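Local coordinates for protein sensor histidine kinase (Clostridium perfringens, PDB 4ONX) that probably senses an extracellular signal with its cache domain and relays it to its own kinase region, at residues H71-I76 with D80-A85; E54-G59 with K142-I147. One frame throughout, in Å; residues are numbered along the deposited sequence.

Contact 1: H71-I76 with D80-A85; sequences HFIEAI and DIIVVA. With ZN (zinc ion), chain O.
The backbones come nearest at I73 and D80, CA to CA 5.9 Å, on either side of the short turn that follows the helix, and the axes of helix 71-75 and strand 81-85 run almost antiparallel (170°) at a closest approach of 8.6 Å. No hydrogen bond crosses between the segments; the contact is made by apolar side chains, with one methyl also resting on the strand backbone. I73 reaches across with the end of its longer branch. A bend at chi2 (-62°) turns CD1 onto the start of the strand, 3.8 Å from I81 N, and the same methyl rests beside I82 CG1, also at 3.8 Å. I82 answers from the strand. Its CG1 branch is extended (chi2 -174°), which lays CD1 against F72 CB and the root of the ring, though the detailed fit there is doubtful. The ring itself leads on toward helix 33-47, where it packs on T42 and I46. On the strand, D80 and I81 together face G150 of the neighbouring strand 142-153 in a classic beta bulge, and D80 OD2 accepts a hydrogen bond from Y152 N. On the helix, H71 points away from the strand and binds the zinc ion through NE2 at 2.1 Å. E67 of the same chain is a ligand too, and E67 and H71 of the second subunit complete the set, so the helix side belongs to a metal-bridged dimer interface. The arrangement as a whole is a helix joined by a short turn to an inner strand of the antiparallel sheet and folded back against it, within a cache-type sensor domain.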
loop_
_atom_site.group_PDB
_atom_site.type_symbol
_atom_site.label_atom_id
_atom_site.label_comp_id
_atom_site.label_asym_id
_atom_site.label_seq_id
_atom_site.Cartn_x
_atom_site.Cartn_y
_atom_site.Cartn_z
ATOM N N HIS E 71 -12.932 1.358 -6.583
ATOM C CA HIS E 71 -13.661 0.089 -6.606
ATOM C C HIS E 71 -14.736 0.012 -7.670
ATOM O O HIS E 71 -15.015 -1.062 -8.214
ATOM C CB HIS E 71 -14.348 -0.150 -5.269
ATOM C CG HIS E 71 -13.404 -0.269 -4.137
ATOM N ND1 HIS E 71 -12.831 -1.466 -3.778
ATOM C CD2 HIS E 71 -12.911 0.661 -3.290
ATOM C CE1 HIS E 71 -12.027 -1.269 -2.748
ATOM N NE2 HIS E 71 -12.064 0.012 -2.435
ATOM N N PHE E 72 -15.360 1.148 -7.943
ATOM C CA PHE E 72 -16.469 1.178 -8.873
ATOM C C PHE E 72 -16.012 0.985 -10.304
ATOM O O PHE E 72 -16.670 0.291 -11.080
ATOM C CB PHE E 72 -17.286 2.442 -8.646
ATOM C CG PHE E 72 -17.854 2.515 -7.271
ATOM C CD1 PHE E 72 -19.041 1.884 -6.976
ATOM C CD2 PHE E 72 -17.158 3.149 -6.249
ATOM C CE1 PHE E 72 -19.550 1.903 -5.691
ATOM C CE2 PHE E 72 -17.664 3.177 -4.965
ATOM C CZ PHE E 72 -18.864 2.547 -4.683
ATOM N N ILE E 73 -14.874 1.561 -10.639
ATOM C CA ILE E 73 -14.321 1.379 -11.968
ATOM C C ILE E 73 -13.951 -0.098 -12.150
ATOM O O ILE E 73 -14.399 -0.748 -13.085
ATOM C CB ILE E 73 -13.046 2.206 -12.166
ATOM C CG1 ILE E 73 -13.310 3.692 -11.930
ATOM C CG2 ILE E 73 -12.492 1.980 -13.554
ATOM C CD1 ILE E 73 -14.313 4.320 -12.872
ATOM N N GLU E 74 -13.174 -0.620 -11.202
ATOM C CA GLU E 74 -12.693 -2.010 -11.214
ATOM C C GLU E 74 -13.779 -3.069 -11.276
ATOM O O GLU E 74 -13.732 -3.972 -12.103
ATOM C CB GLU E 74 -11.895 -2.298 -9.935
ATOM C CG GLU E 74 -10.620 -1.497 -9.751
ATOM C CD GLU E 74 -9.983 -1.701 -8.380
ATOM O OE1 GLU E 74 -10.609 -2.342 -7.504
ATOM O OE2 GLU E 74 -8.862 -1.188 -8.160
ATOM N N ALA E 75 -14.749 -2.961 -10.374
ATOM C CA ALA E 75 -15.792 -3.975 -10.233
ATOM C C ALA E 75 -17.045 -3.809 -11.080
ATOM O O ALA E 75 -17.809 -4.758 -11.207
ATOM C CB ALA E 75 -16.184 -4.088 -8.764
ATOM N N ILE E 76 -17.287 -2.624 -11.628
ATOM C CA ILE E 76 -18.487 -2.411 -12.438
ATOM C C ILE E 76 -18.060 -2.187 -13.868
ATOM O O ILE E 76 -17.422 -1.192 -14.184
ATOM C CB ILE E 76 -19.325 -1.223 -11.929
ATOM C CG1 ILE E 76 -19.559 -1.361 -10.424
ATOM C CG2 ILE E 76 -20.654 -1.157 -12.670
ATOM C CD1 ILE E 76 -20.230 -0.166 -9.784
ATOM N N ASP E 80 -17.015 3.549 -16.650
ATOM C CA ASP E 80 -15.698 3.894 -17.158
ATOM C C ASP E 80 -15.145 5.163 -16.524
ATOM O O ASP E 80 -13.951 5.428 -16.617
ATOM C CB ASP E 80 -15.767 4.120 -18.663
ATOM C CG ASP E 80 -16.280 2.909 -19.423
ATOM O OD1 ASP E 80 -16.089 1.773 -18.939
ATOM O OD2 ASP E 80 -16.838 3.104 -20.528
ATOM N N ILE E 81 -16.009 5.955 -15.899
ATOM C CA ILE E 81 -15.594 7.213 -15.296
ATOM C C ILE E 81 -16.425 7.539 -14.078
ATOM O O ILE E 81 -17.640 7.355 -14.070
ATOM C CB ILE E 81 -15.815 8.396 -16.290
ATOM C CG1 ILE E 81 -15.178 8.101 -17.658
ATOM C CG2 ILE E 81 -15.358 9.746 -15.717
ATOM C CD1 ILE E 81 -15.354 9.188 -18.698
ATOM N N ILE E 82 -15.756 8.047 -13.060
ATOM C CA ILE E 82 -16.412 8.496 -11.861
ATOM C C ILE E 82 -15.742 9.766 -11.414
ATOM O O ILE E 82 -14.518 9.821 -11.277
ATOM C CB ILE E 82 -16.280 7.546 -10.682
ATOM C CG1 ILE E 82 -17.014 6.245 -10.933
ATOM C CG2 ILE E 82 -16.812 8.222 -9.427
ATOM C CD1 ILE E 82 -17.009 5.354 -9.716
ATOM N N VAL E 83 -16.556 10.764 -11.126
ATOM C CA VAL E 83 -16.051 12.023 -10.661
ATOM C C VAL E 83 -16.830 12.477 -9.463
ATOM O O VAL E 83 -18.049 12.378 -9.434
ATOM C CB VAL E 83 -16.166 13.084 -11.746
ATOM C CG1 VAL E 83 -15.863 14.457 -11.175
ATOM C CG2 VAL E 83 -15.236 12.740 -12.894
ATOM N N VAL E 84 -16.108 12.954 -8.467
ATOM C CA VAL E 84 -16.708 13.466 -7.269
ATOM C C VAL E 84 -16.188 14.874 -7.138
ATOM O O VAL E 84 -14.977 15.107 -7.054
ATOM C CB VAL E 84 -16.313 12.651 -6.039
ATOM C CG1 VAL E 84 -16.918 13.275 -4.789
ATOM C CG2 VAL E 84 -16.762 11.209 -6.208
ATOM N N ALA E 85 -17.109 15.822 -7.127
ATOM C CA ALA E 85 -16.745 17.215 -7.052
ATOM C C ALA E 85 -17.452 17.913 -5.920
ATOM O O ALA E 85 -18.579 17.572 -5.566
ATOM C CB ALA E 85 -17.095 17.897 -8.361
HETATM ZN ZN ZN O . -10.675 0.620 -0.959
#

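Contact 2: E54-G59 with K142-I147; sequences EDLSNG and KQVGFI
L56 and V144 carry this contact, the leucine from helix 54-58 and the valine from strand 142-147, their side chains crossing at a slant. The closest approach is L56 CB to V144 CG2, 3.6 Å. The leucine CD1 also comes alongside that methyl, at 4.2 Å, while its CB lies 3.8 Å from V144 O. The other valine methyl, CG1, sits anti to the carbonyl carbon (chi1 -63°) and is thereby turned to S57, meeting S57 CB at 4.1 Å. V144 therefore meets two consecutive helix residues, one with each methyl. Next along the strand, G145 offers only backbone, and L56 CD1 stands 4.4 Å from G145 CA. No hydrogen bond links the segments.

What sets V144 in place is the backbone of the strand. V144 and G145 both face V137 of strand 129-139, a classic beta bulge, and G145 takes up backbone angles suited to a residue without a side chain. Q143 NE2 makes a weak hydrogen bond to G145 O on the same strand and another weak one to V112 O of the third subunit. On the helix side, D55 OD2 is hydrogen-bonded to Y92 OH, tying the helix to strand 90-95. The helix ends just beyond, where G59 adopts a positive phi.

The axis of 54-58 crosses that of 142-147 at 108°, with a closest approach of 7.5 Å, so the helix end lies across this strand. From there L56 also touches V137 on one neighbouring strand and V84 and D86 on the other, spanning strands 129-139, 142-153 and 81-86.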
loop_
_atom_site.group_PDB
_atom_site.type_symbol
_atom_site.label_atom_id
_atom_site.label_comp_id
_atom_site.label_asym_id
_atom_site.label_seq_id
_atom_site.Cartn_x
_atom_site.Cartn_y
_atom_site.Cartn_z
ATOM N N GLU E 54 -19.646 14.258 4.437
ATOM C CA GLU E 54 -18.801 15.034 5.343
ATOM C C GLU E 54 -17.539 15.502 4.644
ATOM O O GLU E 54 -17.121 16.644 4.801
ATOM C CB GLU E 54 -18.418 14.213 6.572
ATOM C CG GLU E 54 -19.584 13.871 7.483
ATOM C CD GLU E 54 -19.178 13.017 8.677
ATOM O OE1 GLU E 54 -19.964 12.127 9.057
ATOM O OE2 GLU E 54 -18.072 13.218 9.229
ATOM N N ASP E 55 -16.944 14.617 3.858
ATOM C CA ASP E 55 -15.712 14.944 3.161
ATOM C C ASP E 55 -15.874 16.134 2.228
ATOM O O ASP E 55 -15.038 17.030 2.223
ATOM C CB ASP E 55 -15.184 13.725 2.405
ATOM C CG ASP E 55 -13.931 14.031 1.624
ATOM O OD1 ASP E 55 -14.025 14.718 0.590
ATOM O OD2 ASP E 55 -12.855 13.549 2.022
ATOM N N LEU E 56 -16.948 16.153 1.447
ATOM C CA LEU E 56 -17.176 17.263 0.534
ATOM C C LEU E 56 -17.428 18.547 1.293
ATOM O O LEU E 56 -17.014 19.623 0.861
ATOM C CB LEU E 56 -18.335 16.967 -0.408
ATOM C CG LEU E 56 -18.048 15.855 -1.416
ATOM C CD1 LEU E 56 -19.289 15.563 -2.244
ATOM C CD2 LEU E 56 -16.875 16.236 -2.309
ATOM N N SER E 57 -18.113 18.436 2.423
ATOM C CA SER E 57 -18.391 19.591 3.256
ATOM C C SER E 57 -17.084 20.188 3.785
ATOM O O SER E 57 -16.804 21.356 3.560
ATOM C CB SER E 57 -19.296 19.189 4.414
ATOM O OG SER E 57 -19.478 20.264 5.308
ATOM N N ASN E 58 -16.282 19.354 4.443
ATOM C CA ASN E 58 -14.991 19.757 5.035
ATOM C C ASN E 58 -13.966 20.417 4.116
ATOM O O ASN E 58 -13.195 21.251 4.564
ATOM C CB ASN E 58 -14.307 18.541 5.665
ATOM C CG ASN E 58 -15.001 18.060 6.921
ATOM O OD1 ASN E 58 -15.653 18.835 7.621
ATOM N ND2 ASN E 58 -14.836 16.779 7.231
ATOM N N GLY E 59 -13.906 20.000 2.858
ATOM C CA GLY E 59 -12.933 20.561 1.922
ATOM C C GLY E 59 -11.546 19.944 2.042
ATOM O O GLY E 59 -10.668 20.228 1.234
ATOM N N LYS E 142 -27.954 20.901 3.057
ATOM C CA LYS E 142 -27.371 21.749 2.007
ATOM C C LYS E 142 -26.550 20.949 1.011
ATOM O O LYS E 142 -25.922 19.960 1.371
ATOM C CB LYS E 142 -26.510 22.865 2.599
ATOM C CG LYS E 142 -27.286 23.996 3.250
ATOM C CD LYS E 142 -26.372 25.214 3.403
ATOM C CE LYS E 142 -25.958 25.867 2.086
ATOM N NZ LYS E 142 -25.072 27.060 2.254
ATOM N N GLN E 143 -26.554 21.392 -0.245
ATOM C CA GLN E 143 -25.799 20.721 -1.295
ATOM C C GLN E 143 -24.322 21.061 -1.166
ATOM O O GLN E 143 -23.952 22.236 -1.166
ATOM C CB GLN E 143 -26.301 21.133 -2.678
ATOM C CG GLN E 143 -25.481 20.548 -3.816
ATOM C CD GLN E 143 -26.085 20.788 -5.191
ATOM O OE1 GLN E 143 -27.242 21.184 -5.323
ATOM N NE2 GLN E 143 -25.301 20.512 -6.223
ATOM N N VAL E 144 -23.486 20.030 -1.081
ATOM C CA VAL E 144 -22.043 20.222 -0.914
ATOM C C VAL E 144 -21.217 19.830 -2.137
ATOM O O VAL E 144 -19.996 19.977 -2.136
ATOM C CB VAL E 144 -21.524 19.439 0.303
ATOM C CG1 VAL E 144 -22.171 19.961 1.575
ATOM C CG2 VAL E 144 -21.787 17.947 0.143
ATOM N N GLY E 145 -21.876 19.329 -3.174
ATOM C CA GLY E 145 -21.176 18.932 -4.383
ATOM C C GLY E 145 -22.029 18.051 -5.263
ATOM O O GLY E 145 -23.260 18.112 -5.222
ATOM N N PHE E 146 -21.374 17.242 -6.083
ATOM C CA PHE E 146 -22.086 16.335 -6.960
ATOM C C PHE E 146 -21.206 15.164 -7.350
ATOM O O PHE E 146 -19.990 15.196 -7.173
ATOM C CB PHE E 146 -22.565 17.051 -8.231
ATOM C CG PHE E 146 -21.462 17.383 -9.199
ATOM C CD1 PHE E 146 -20.999 16.425 -10.098
ATOM C CD2 PHE E 146 -20.915 18.654 -9.241
ATOM C CE1 PHE E 146 -19.993 16.726 -10.997
ATOM C CE2 PHE E 146 -19.913 18.961 -10.145
ATOM C CZ PHE E 146 -19.449 17.995 -11.020
ATOM N N ILE E 147 -21.839 14.141 -7.917
ATOM C CA ILE E 147 -21.138 12.960 -8.364
ATOM C C ILE E 147 -21.553 12.699 -9.781
ATOM O O ILE E 147 -22.719 12.746 -10.089
ATOM C CB ILE E 147 -21.487 11.740 -7.503
ATOM C CG1 ILE E 147 -21.181 12.057 -6.046
ATOM C CG2 ILE E 147 -20.722 10.516 -7.973
ATOM C CD1 ILE E 147 -21.270 10.879 -5.120
#

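Overall arrangement
Contact 1 lies near the middle of the chain and is buried, whereas contact 2, its centre about 18 Å from that of contact 1, is only partly buried, with S57 exposed and V144 partly so. Both set a helix against the same antiparallel sheet, on the adjacent strands 81-86 and 142-153, but one helix runs back along its strand and the other lies across. They meet directly: A85 O probably accepts a hydrogen bond from F146 N, and V84 packs on L56. Along the chain, contact 1 is nested within the loop closed by contact 2. Apolar contacts dominate both, yet 71-76 adds a zinc ligand facing the second subunit; both strand segments also touch the third.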